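Local coordinates for protein Exo-beta-1,3-galactanase (Bifidobacterium bifidum, PDB 5FLW) that probably trims beta-1,3-galactan chains from one end, releasing galactose units, as a glycoside hydrolase of family 43, at residues I23-F28 against T54-W59; Y35-V40 against D266-H271; G63-V68 against Y95-H100; T192-D197 against I283-G288. One frame throughout, in Å; residues are numbered along the deposited sequence. Where two conformers were deposited one is given.

In the fold
The chain folds as a five-bladed beta-propeller. Contacts 2, 3 and 4 bridge neighbouring blades, while contact 1 lies within the first. Contact 2 joins that blade to the last; contact 1 packs the first blade's inner strand on its own 54-59 loop, bordered by Ile247, Val249 and Leu262 of the last. Contacts 1 and 2 touch through the hydrogen-bonded pair Gly24 O and Tyr35 N, 2.8 Å apart. Contact 3 joins the first blade to the second; Tyr35 CD1 of contact 2 packs 3.8 Å from Met97 CE. Contact 4, between the fourth and fifth blades, has its centre about 28 Å from that of contact 3. In this family the active site normally lies in a central cavity.

Contact 1 of 4, residues I23-F28 against T54-W59; sequences IGLQKF and TDFIAW
Leu25 meets both Phe56 and Trp59 with its forked end. Both methyls are near Phe56 CE1: CD1 of Leu25 is the closer at 4.0 Å, lying at the ring's edge and near its plane, and CD2 follows at 4.2 Å. CD2 also comes 4.3 Å from Trp59 CH2, again an edge approach, this time to the six-membered part of the indole. Turning CG beside the backbone N (chi1 -84°) and extending the chain at chi2 aims the fork at the 54-59 loop.

Phe56 sits in a turn where Asp55 OD1 accepts from Ile57 N and Ala58 N, at 2.9 and 3.0 Å, from the same face of the carboxylate; the first of these bonds makes an Asx turn. Thr53 OG1 adds bonds to the same loop. With chi1 at -63°, the Phe56 ring is carried inward to Leu25, and it also meets Trp32 and Leu262.

Leu25 further packs on Ile247 and Val249. The contact thus sets the inner strand of the first blade on its own 54-59 loop, and strands of the last blade lie against the same cluster at the closing seam of the five-bladed beta-propeller.

Contact 2 of 4, residues Y35-V40 against D266-H271; sequences YGENKV and DRWQEH
Glu37 and Lys39 both come up against the far rim of the Trp268 indole, at the seam where the first and last blades of the five-bladed beta-propeller meet. Glu37 lies at the end of strand 31-37, whereas Trp268 sits in the loop after strand 261-266, so residues far apart in sequence are joined here.

The indole presents its six-membered end. Glu37 OE1 is 3.7 Å from CH2 of Trp268, approaching obliquely, and the carboxylate lies only 20° from the ring plane, although the two side chains as wholes run about at right angles. Next to it, Lys39 CD reaches Trp268 CZ3 at 3.9 Å, at the edge and near the plane. On one face of the same indole Asp266 CB sits 3.3 Å above the plane, offset toward the rim. The pyrrole end is held by NE1, which bonds to Gln244 OE1 and helps set the ring's rotation.

Glu37 is gripped at both oxygens: OE2 accepts from the backbone N of Arg83 in the second blade, and OE1 takes the ammonium of Lys39. Cutting Glu37 back to an alanine is likely to open a gap beside the Trp268 rim, leave Arg83 N without its acceptor and let the end of Lys39 swing. That lysine gets back to Glu37 by bending at chi3 (83°) and again at chi4, while its CD stays at the edge of the indole. The resulting salt bridge measures 2.9 Å from Lys39 NZ to Glu37 OE1, with the nitrogen on the anti side of the oxygen, tilted out of the carboxylate plane.

Contact 3 of 4, residues G63-V68 against Y95-H100; sequences GIVLDV and YVMYIH
Leu66 and Met97 are the facing pair, their CA atoms 8.8 Å apart, where the chain turns a corner at Val65 beside strand 95-102; no hydrogen bond spans the gap, which side chains alone bridge.

Met97 does most of the reaching. Its CG lies opposite the backbone N across CA-CB (chi1 -178°) and chi2 keeps the chain extended, pushing the sulfur out from the strand toward Leu66. There SD is flanked by two carbons of that residue: CD2 of Leu66 at 3.8 Å and its CB at 3.9 Å. A single bend at chi3 (-71°) then turns the methyl to Val65, and Met97 CE ends 4.0 Å from Val65 CG2, the two side chains meeting about at right angles. Leu66 and Met97 cross at a slant, with Leu66 CB and CD2 against the sulfur. Leu66 CD2 also brushes Ile99 CD1, a looser touch at 4.5 Å. All of these groups are apolar and buried, and one thioether serves two consecutive residues of the corner.

Around them, Val48 of strand 48-53 touches Leu66, Met97 and Ile99, while Tyr35 of strand 31-37 meets Val65 and Met97. Val86 of strand 80-88 and Phe123 in a loop also pack on Met97. The contact forms part of the seam between the first two blades of the five-bladed propeller, joining the outermost strand 60-66 of one to strand 95-102, second in the other.

Contact 4 of 4, residues T192-D197 against I283-G288; sequences TIIKKD and ISIADG
Ile285 packs against Ile194 and Lys196 where the fourth and fifth blades of the five-bladed beta-propeller come together. Strand 192-196 and strand 283-286 approach to 8.7 Å between axes and cross at -48°, too far apart for a shared sheet, and side chains make up the difference.

Starting at CB of Ile285, two branches leave. CG2 heads between the two partners, 4.1 Å from Ile194 CD1 and 4.2 Å from Lys196 CD. The other branch goes through CG1, set beside the backbone N (chi1 -60°), to CD1, which ends 4.0 Å from Ile194 CD1 in a tip-to-tip meeting and also lies against CG1 of that isoleucine. Tyr201 and Phe261 touch Ile285 as well. With only an alanine at this point, the end of Ile194 would probably face a gap and Lys196 CD would lose its neighbouring methyl.

Lys196 slides past Ile285 in the opposite direction, extended until a bend at chi4 (54°). The ammonium beyond it makes a salt bridge with Glu259 and a hydrogen bond to Ser258 O. Just before NZ, Lys196 CE passes 3.5 Å from Ile285 O, and a water sits 2.7 Å from that same carbonyl oxygen.

Contact 1 of 4, residues I23-F28 against T54-W59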
# COMPACT_ATOMS: atom_id res chain seq x y z
N ILE A 23 0.19 1.12 4.96
CA ILE A 23 -0.29 -0.25 5.20
C ILE A 23 -0.55 -1.03 3.91
O ILE A 23 -0.91 -0.48 2.85
CB ILE A 23 -1.52 -0.33 6.13
CG1 ILE A 23 -2.78 0.25 5.45
CG2 ILE A 23 -1.23 0.30 7.45
CD1 ILE A 23 -4.04 0.12 6.30
N GLY A 24 -0.43 -2.35 4.04
CA GLY A 24 -1.15 -3.27 3.19
C GLY A 24 -2.37 -3.76 3.94
O GLY A 24 -2.38 -3.81 5.19
N LEU A 25 -3.43 -4.11 3.17
CA LEU A 25 -4.67 -4.66 3.70
C LEU A 25 -5.06 -5.88 2.88
O LEU A 25 -5.06 -5.81 1.64
CB LEU A 25 -5.84 -3.69 3.57
CG LEU A 25 -6.06 -2.63 4.61
CD1 LEU A 25 -7.16 -1.69 4.10
CD2 LEU A 25 -6.47 -3.30 5.91
N GLN A 26 -5.45 -6.96 3.56
CA GLN A 26 -5.93 -8.17 2.92
C GLN A 26 -7.09 -8.73 3.74
O GLN A 26 -7.03 -8.71 4.96
CB GLN A 26 -4.85 -9.25 2.95
CG GLN A 26 -3.72 -9.06 1.97
CD GLN A 26 -4.20 -9.20 0.55
OE1 GLN A 26 -4.58 -10.29 0.12
NE2 GLN A 26 -4.21 -8.10 -0.18
N LYS A 27 -8.12 -9.22 3.05
CA LYS A 27 -9.22 -9.91 3.72
C LYS A 27 -8.99 -11.41 3.59
O LYS A 27 -8.96 -11.94 2.48
CB LYS A 27 -10.57 -9.50 3.13
CG LYS A 27 -11.74 -9.82 4.08
CD LYS A 27 -13.08 -9.52 3.44
CE LYS A 27 -14.23 -9.74 4.42
NZ LYS A 27 -15.55 -9.25 3.88
N PHE A 28 -8.79 -12.09 4.73
CA PHE A 28 -8.66 -13.54 4.79
C PHE A 28 -9.79 -14.06 5.67
O PHE A 28 -9.89 -13.67 6.84
CB PHE A 28 -7.32 -13.92 5.43
CG PHE A 28 -6.11 -13.39 4.71
CD1 PHE A 28 -5.97 -13.55 3.34
CD2 PHE A 28 -5.09 -12.76 5.43
CE1 PHE A 28 -4.84 -13.08 2.67
CE2 PHE A 28 -3.95 -12.28 4.77
CZ PHE A 28 -3.83 -12.45 3.39
N THR A 54 -12.94 -6.03 11.70
CA THR A 54 -14.09 -6.33 10.86
C THR A 54 -14.89 -5.08 10.51
O THR A 54 -15.81 -5.17 9.68
CB THR A 54 -15.00 -7.36 11.53
OG1 THR A 54 -15.47 -6.85 12.79
CG2 THR A 54 -14.21 -8.67 11.77
N ASP A 55 -14.55 -3.91 11.09
CA ASP A 55 -15.35 -2.72 10.86
C ASP A 55 -14.55 -1.46 10.56
O ASP A 55 -15.17 -0.42 10.32
CB ASP A 55 -16.30 -2.45 12.04
CG ASP A 55 -15.57 -2.26 13.36
OD1 ASP A 55 -14.31 -2.18 13.38
OD2 ASP A 55 -16.30 -2.23 14.41
N PHE A 56 -13.21 -1.52 10.57
CA PHE A 56 -12.35 -0.34 10.38
C PHE A 56 -12.59 0.72 11.46
O PHE A 56 -12.24 1.88 11.27
CB PHE A 56 -12.47 0.24 8.97
CG PHE A 56 -12.02 -0.71 7.93
CD1 PHE A 56 -10.69 -0.76 7.56
CD2 PHE A 56 -12.92 -1.60 7.34
CE1 PHE A 56 -10.26 -1.66 6.59
CE2 PHE A 56 -12.50 -2.51 6.37
CZ PHE A 56 -11.16 -2.54 6.01
N ILE A 57 -13.15 0.31 12.59
CA ILE A 57 -13.26 1.14 13.79
C ILE A 57 -12.34 0.62 14.89
O ILE A 57 -11.45 1.34 15.35
CB ILE A 57 -14.73 1.26 14.28
CG1 ILE A 57 -15.68 1.68 13.14
CG2 ILE A 57 -14.82 2.22 15.50
CD1 ILE A 57 -17.16 1.72 13.52
N ALA A 58 -12.54 -0.63 15.32
CA ALA A 58 -11.69 -1.26 16.33
C ALA A 58 -10.59 -2.08 15.66
O ALA A 58 -10.84 -2.84 14.72
CB ALA A 58 -12.52 -2.20 17.21
N TRP A 59 -9.38 -1.94 16.18
CA TRP A 59 -8.22 -2.62 15.60
C TRP A 59 -7.56 -3.48 16.66
O TRP A 59 -7.10 -2.97 17.69
CB TRP A 59 -7.19 -1.61 15.07
CG TRP A 59 -7.61 -0.87 13.86
CD1 TRP A 59 -8.08 0.41 13.79
CD2 TRP A 59 -7.52 -1.34 12.51
NE1 TRP A 59 -8.32 0.75 12.48
CE2 TRP A 59 -7.99 -0.31 11.67
CE3 TRP A 59 -7.11 -2.56 11.92
CZ2 TRP A 59 -8.05 -0.44 10.26
CZ3 TRP A 59 -7.15 -2.70 10.53
CH2 TRP A 59 -7.62 -1.63 9.71

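Contact 2 of 4, residues Y35-V40 against D266-H271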
# COMPACT_ATOMS: atom_id res chain seq x y z
N TYR A 35 -1.12 -4.55 7.62
CA TYR A 35 0.31 -4.67 7.92
C TYR A 35 0.91 -3.27 7.78
O TYR A 35 0.87 -2.70 6.69
CB TYR A 35 0.98 -5.66 6.95
CG TYR A 35 0.33 -7.04 7.02
CD1 TYR A 35 0.77 -8.01 7.96
CD2 TYR A 35 -0.77 -7.36 6.19
CE1 TYR A 35 0.15 -9.27 8.05
CE2 TYR A 35 -1.40 -8.62 6.30
CZ TYR A 35 -0.93 -9.57 7.21
OH TYR A 35 -1.53 -10.80 7.31
N GLY A 36 1.45 -2.72 8.88
CA GLY A 36 1.90 -1.34 8.88
C GLY A 36 3.34 -1.17 9.34
O GLY A 36 3.93 -2.06 9.98
N GLU A 37 3.91 -0.01 8.99
CA GLU A 37 5.25 0.35 9.46
C GLU A 37 5.20 0.72 10.94
O GLU A 37 4.50 1.66 11.32
CB GLU A 37 5.78 1.53 8.66
CG GLU A 37 5.83 1.29 7.15
CD GLU A 37 6.11 2.55 6.33
OE1 GLU A 37 6.46 3.60 6.89
OE2 GLU A 37 5.90 2.51 5.09
N ASN A 38 5.98 0.04 11.79
CA ASN A 38 6.16 0.49 13.16
C ASN A 38 7.10 1.70 13.15
O ASN A 38 8.29 1.56 12.80
CB ASN A 38 6.78 -0.63 13.99
CG ASN A 38 6.90 -0.26 15.47
OD1 ASN A 38 6.24 0.66 15.93
ND2 ASN A 38 7.75 -0.99 16.21
N LYS A 39 6.60 2.89 13.53
CA LYS A 39 7.41 4.10 13.46
C LYS A 39 7.50 4.84 14.80
O LYS A 39 7.75 6.05 14.81
CB LYS A 39 6.96 5.04 12.32
CG LYS A 39 6.68 4.33 11.01
CD LYS A 39 6.47 5.27 9.81
CE LYS A 39 7.81 5.70 9.20
NZ LYS A 39 8.53 4.53 8.62
N VAL A 40 7.33 4.11 15.92
CA VAL A 40 7.26 4.76 17.23
C VAL A 40 8.50 5.57 17.53
O VAL A 40 8.44 6.59 18.23
CB VAL A 40 6.97 3.76 18.37
CG1 VAL A 40 5.53 3.28 18.32
CG2 VAL A 40 7.97 2.61 18.33
N ASP A 266 -2.17 8.36 4.08
CA ASP A 266 -1.30 8.72 5.20
C ASP A 266 -1.12 10.23 5.27
O ASP A 266 -0.87 10.88 4.25
CB ASP A 266 0.08 8.06 5.07
CG ASP A 266 0.03 6.56 5.24
OD1 ASP A 266 -0.18 6.10 6.37
OD2 ASP A 266 0.17 5.83 4.24
N ARG A 267 -1.20 10.79 6.50
CA ARG A 267 -0.78 12.17 6.82
C ARG A 267 0.56 12.10 7.54
O ARG A 267 0.62 12.12 8.77
CB ARG A 267 -1.79 12.86 7.74
CG ARG A 267 -2.88 13.51 7.01
CD ARG A 267 -3.58 14.62 7.79
NE ARG A 267 -4.60 15.11 6.88
CZ ARG A 267 -5.69 15.77 7.24
NH1 ARG A 267 -5.92 16.05 8.52
NH2 ARG A 267 -6.54 16.14 6.29
N TRP A 268 1.64 12.04 6.76
CA TRP A 268 2.97 11.82 7.30
C TRP A 268 3.43 13.03 8.10
O TRP A 268 3.39 14.17 7.62
CB TRP A 268 3.95 11.55 6.16
CG TRP A 268 3.66 10.33 5.38
CD1 TRP A 268 3.22 10.26 4.07
CD2 TRP A 268 3.82 8.97 5.82
NE1 TRP A 268 3.09 8.94 3.68
CE2 TRP A 268 3.46 8.13 4.73
CE3 TRP A 268 4.25 8.38 7.02
CZ2 TRP A 268 3.53 6.72 4.82
CZ3 TRP A 268 4.31 7.00 7.10
CH2 TRP A 268 3.97 6.18 6.02
N GLN A 269 3.91 12.77 9.31
CA GLN A 269 4.42 13.81 10.20
C GLN A 269 5.93 13.61 10.32
O GLN A 269 6.40 12.76 11.08
CB GLN A 269 3.71 13.74 11.55
CG GLN A 269 2.21 14.06 11.43
CD GLN A 269 1.95 15.54 11.18
OE1 GLN A 269 1.95 16.01 10.05
NE2 GLN A 269 1.72 16.28 12.26
N GLU A 270 6.68 14.41 9.56
CA GLU A 270 8.11 14.20 9.41
C GLU A 270 8.86 14.11 10.74
O GLU A 270 9.81 13.33 10.87
CB GLU A 270 8.69 15.30 8.50
CG GLU A 270 10.21 15.35 8.41
CD GLU A 270 10.70 16.33 7.39
OE1 GLU A 270 9.95 17.25 7.01
OE2 GLU A 270 11.90 16.23 7.01
N HIS A 271 8.46 14.91 11.72
CA HIS A 271 9.16 14.95 13.00
C HIS A 271 8.48 14.14 14.10
O HIS A 271 8.87 14.23 15.27
CB HIS A 271 9.39 16.38 13.45
CG HIS A 271 10.07 17.19 12.36
ND1 HIS A 271 11.41 17.00 12.05
CD2 HIS A 271 9.58 18.09 11.49
CE1 HIS A 271 11.71 17.79 11.05
NE2 HIS A 271 10.62 18.46 10.70

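Contact 3 of 4, residues G63-V68 against Y95-H100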
# COMPACT_ATOMS: atom_id res chain seq x y z
N GLY A 63 0.73 -7.73 17.21
CA GLY A 63 2.13 -7.53 17.50
C GLY A 63 2.98 -7.36 16.25
O GLY A 63 2.49 -7.19 15.13
N ILE A 64 4.29 -7.41 16.47
CA ILE A 64 5.26 -7.31 15.38
C ILE A 64 5.37 -8.69 14.73
O ILE A 64 5.79 -9.66 15.39
CB ILE A 64 6.62 -6.81 15.90
CG1 ILE A 64 6.49 -5.35 16.41
CG2 ILE A 64 7.70 -6.90 14.82
CD1 ILE A 64 7.70 -4.79 17.12
N VAL A 65 5.01 -8.78 13.44
CA VAL A 65 5.00 -10.04 12.70
C VAL A 65 6.23 -10.21 11.79
O VAL A 65 6.49 -11.34 11.36
CB VAL A 65 3.66 -10.26 11.94
CG1 VAL A 65 2.49 -10.23 12.92
CG2 VAL A 65 3.43 -9.22 10.84
N LEU A 66 6.97 -9.14 11.50
CA LEU A 66 8.28 -9.23 10.86
C LEU A 66 9.22 -8.38 11.72
O LEU A 66 9.05 -7.15 11.80
CB LEU A 66 8.26 -8.76 9.40
CG LEU A 66 9.63 -8.72 8.70
CD1 LEU A 66 10.27 -10.10 8.68
CD2 LEU A 66 9.56 -8.11 7.29
N ASP A 67 10.15 -9.03 12.39
CA ASP A 67 11.01 -8.34 13.34
C ASP A 67 12.12 -7.59 12.63
O ASP A 67 12.48 -7.88 11.48
CB ASP A 67 11.68 -9.35 14.26
CG ASP A 67 10.74 -9.92 15.30
OD1 ASP A 67 9.93 -9.15 15.85
OD2 ASP A 67 10.83 -11.15 15.57
N VAL A 68 12.68 -6.61 13.35
CA VAL A 68 14.02 -6.14 13.03
C VAL A 68 14.96 -7.34 13.00
O VAL A 68 14.90 -8.22 13.86
CB VAL A 68 14.47 -5.12 14.08
CG1 VAL A 68 15.86 -4.60 13.74
CG2 VAL A 68 13.49 -3.98 14.21
N TYR A 95 1.68 -17.38 3.21
CA TYR A 95 1.52 -15.93 3.22
C TYR A 95 2.88 -15.29 2.96
O TYR A 95 3.83 -15.53 3.72
CB TYR A 95 0.95 -15.50 4.57
CG TYR A 95 -0.44 -16.06 4.77
CD1 TYR A 95 -0.64 -17.35 5.30
CD2 TYR A 95 -1.58 -15.33 4.37
CE1 TYR A 95 -1.91 -17.86 5.45
CE2 TYR A 95 -2.85 -15.84 4.52
CZ TYR A 95 -3.01 -17.10 5.07
OH TYR A 95 -4.26 -17.62 5.22
N VAL A 96 2.99 -14.52 1.88
CA VAL A 96 4.25 -13.91 1.47
C VAL A 96 4.15 -12.41 1.72
O VAL A 96 3.18 -11.76 1.29
CB VAL A 96 4.60 -14.22 0.00
CG1 VAL A 96 5.97 -13.66 -0.31
CG2 VAL A 96 4.49 -15.72 -0.30
N MET A 97 5.15 -11.87 2.41
CA MET A 97 5.25 -10.44 2.66
C MET A 97 6.34 -9.82 1.78
O MET A 97 7.41 -10.42 1.58
CB MET A 97 5.56 -10.18 4.14
CG MET A 97 5.64 -8.70 4.48
SD MET A 97 5.91 -8.39 6.27
CE MET A 97 4.32 -8.88 6.94
N TYR A 98 6.03 -8.64 1.24
CA TYR A 98 6.93 -7.82 0.43
C TYR A 98 7.18 -6.51 1.16
O TYR A 98 6.27 -5.99 1.82
CB TYR A 98 6.33 -7.55 -0.96
CG TYR A 98 5.76 -8.81 -1.57
CD1 TYR A 98 6.59 -9.71 -2.25
CD2 TYR A 98 4.41 -9.14 -1.40
CE1 TYR A 98 6.08 -10.91 -2.77
CE2 TYR A 98 3.90 -10.32 -1.90
CZ TYR A 98 4.73 -11.21 -2.59
OH TYR A 98 4.23 -12.38 -3.09
N ILE A 99 8.39 -5.97 1.06
CA ILE A 99 8.71 -4.73 1.77
C ILE A 99 9.70 -3.94 0.92
O ILE A 99 10.51 -4.52 0.20
CB ILE A 99 9.21 -5.00 3.22
CG1 ILE A 99 9.22 -3.72 4.07
CG2 ILE A 99 10.57 -5.66 3.21
CD1 ILE A 99 9.33 -4.02 5.51
N HIS A 100 9.60 -2.63 0.98
CA HIS A 100 10.62 -1.80 0.35
C HIS A 100 11.82 -1.79 1.30
O HIS A 100 11.77 -1.17 2.37
CB HIS A 100 10.06 -0.40 0.06
CG HIS A 100 11.11 0.63 -0.32
ND1 HIS A 100 10.85 1.99 -0.28
CD2 HIS A 100 12.40 0.51 -0.74
CE1 HIS A 100 11.94 2.66 -0.65
NE2 HIS A 100 12.89 1.78 -0.94

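Contact 4 of 4, residues T192-D197 against I283-G288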
# COMPACT_ATOMS: atom_id res chain seq x y z
N THR A 192 -1.69 1.62 -5.68
CA THR A 192 -2.72 0.68 -5.26
C THR A 192 -3.65 0.44 -6.46
O THR A 192 -3.92 1.37 -7.23
CB THR A 192 -3.47 1.20 -4.01
OG1 THR A 192 -4.50 0.28 -3.63
CG2 THR A 192 -4.04 2.60 -4.22
N ILE A 193 -4.12 -0.81 -6.63
CA ILE A 193 -4.98 -1.19 -7.75
C ILE A 193 -6.18 -1.98 -7.24
O ILE A 193 -6.02 -2.90 -6.42
CB ILE A 193 -4.22 -2.02 -8.82
CG1 ILE A 193 -3.16 -1.16 -9.53
CG2 ILE A 193 -5.18 -2.65 -9.88
CD1 ILE A 193 -2.27 -1.89 -10.52
N ILE A 194 -7.35 -1.68 -7.79
CA ILE A 194 -8.56 -2.48 -7.59
C ILE A 194 -9.14 -2.79 -8.96
O ILE A 194 -8.72 -2.24 -9.99
CB ILE A 194 -9.64 -1.83 -6.66
CG1 ILE A 194 -10.16 -0.50 -7.24
CG2 ILE A 194 -9.12 -1.64 -5.24
CD1 ILE A 194 -11.32 -0.62 -8.19
N LYS A 195 -10.09 -3.71 -8.97
CA LYS A 195 -10.80 -4.11 -10.18
C LYS A 195 -12.30 -4.10 -9.94
O LYS A 195 -12.77 -4.57 -8.91
CB LYS A 195 -10.40 -5.54 -10.59
CG LYS A 195 -10.68 -5.93 -12.07
CD LYS A 195 -10.44 -7.42 -12.26
CE LYS A 195 -10.50 -7.83 -13.70
NZ LYS A 195 -10.08 -9.23 -13.96
N LYS A 196 -13.05 -3.55 -10.90
CA LYS A 196 -14.51 -3.56 -10.82
C LYS A 196 -15.08 -3.79 -12.21
O LYS A 196 -14.81 -3.01 -13.14
CB LYS A 196 -15.04 -2.24 -10.25
CG LYS A 196 -16.55 -2.23 -10.09
CD LYS A 196 -17.04 -0.81 -9.85
CE LYS A 196 -18.55 -0.70 -9.93
NZ LYS A 196 -19.20 -1.67 -9.02
N ASP A 197 -15.88 -4.85 -12.35
CA ASP A 197 -16.59 -5.14 -13.60
C ASP A 197 -15.64 -5.10 -14.80
O ASP A 197 -15.91 -4.47 -15.83
CB ASP A 197 -17.78 -4.21 -13.80
CG ASP A 197 -18.63 -4.61 -15.00
OD1 ASP A 197 -18.62 -5.80 -15.37
OD2 ASP A 197 -19.32 -3.69 -15.57
N ILE A 283 -14.74 5.85 -0.98
CA ILE A 283 -14.41 6.37 -2.30
C ILE A 283 -15.38 5.76 -3.31
O ILE A 283 -15.66 4.56 -3.26
CB ILE A 283 -12.92 6.14 -2.66
CG1 ILE A 283 -12.55 6.85 -3.97
CG2 ILE A 283 -12.59 4.66 -2.74
CD1 ILE A 283 -11.07 6.88 -4.29
N SER A 284 -15.95 6.60 -4.16
CA SER A 284 -16.93 6.15 -5.14
C SER A 284 -16.23 5.74 -6.43
O SER A 284 -15.38 6.48 -6.96
CB SER A 284 -17.96 7.25 -5.37
OG SER A 284 -18.52 7.12 -6.65
N ILE A 285 -16.56 4.54 -6.93
CA ILE A 285 -15.91 3.95 -8.10
C ILE A 285 -16.98 3.31 -8.98
O ILE A 285 -17.65 2.37 -8.54
CB ILE A 285 -14.84 2.91 -7.69
CG1 ILE A 285 -13.76 3.60 -6.83
CG2 ILE A 285 -14.29 2.16 -8.90
CD1 ILE A 285 -12.65 2.71 -6.44
N ALA A 286 -17.16 3.83 -10.19
CA ALA A 286 -18.18 3.33 -11.11
C ALA A 286 -17.88 3.85 -12.50
O ALA A 286 -17.56 5.04 -12.66
CB ALA A 286 -19.58 3.77 -10.65
N ASP A 287 -17.94 2.95 -13.51
CA ASP A 287 -17.90 3.32 -14.94
C ASP A 287 -16.65 4.12 -15.31
O ASP A 287 -16.72 5.08 -16.08
CB ASP A 287 -19.17 4.04 -15.40
CG ASP A 287 -20.43 3.33 -14.94
OD1 ASP A 287 -20.56 2.12 -15.22
OD2 ASP A 287 -21.28 3.99 -14.30
N GLY A 288 -15.50 3.73 -14.77
CA GLY A 288 -14.26 4.38 -15.11
C GLY A 288 -14.00 5.66 -14.36
O GLY A 288 -12.98 6.32 -14.62
O HOH W 1 -19.47 1.16 -7.00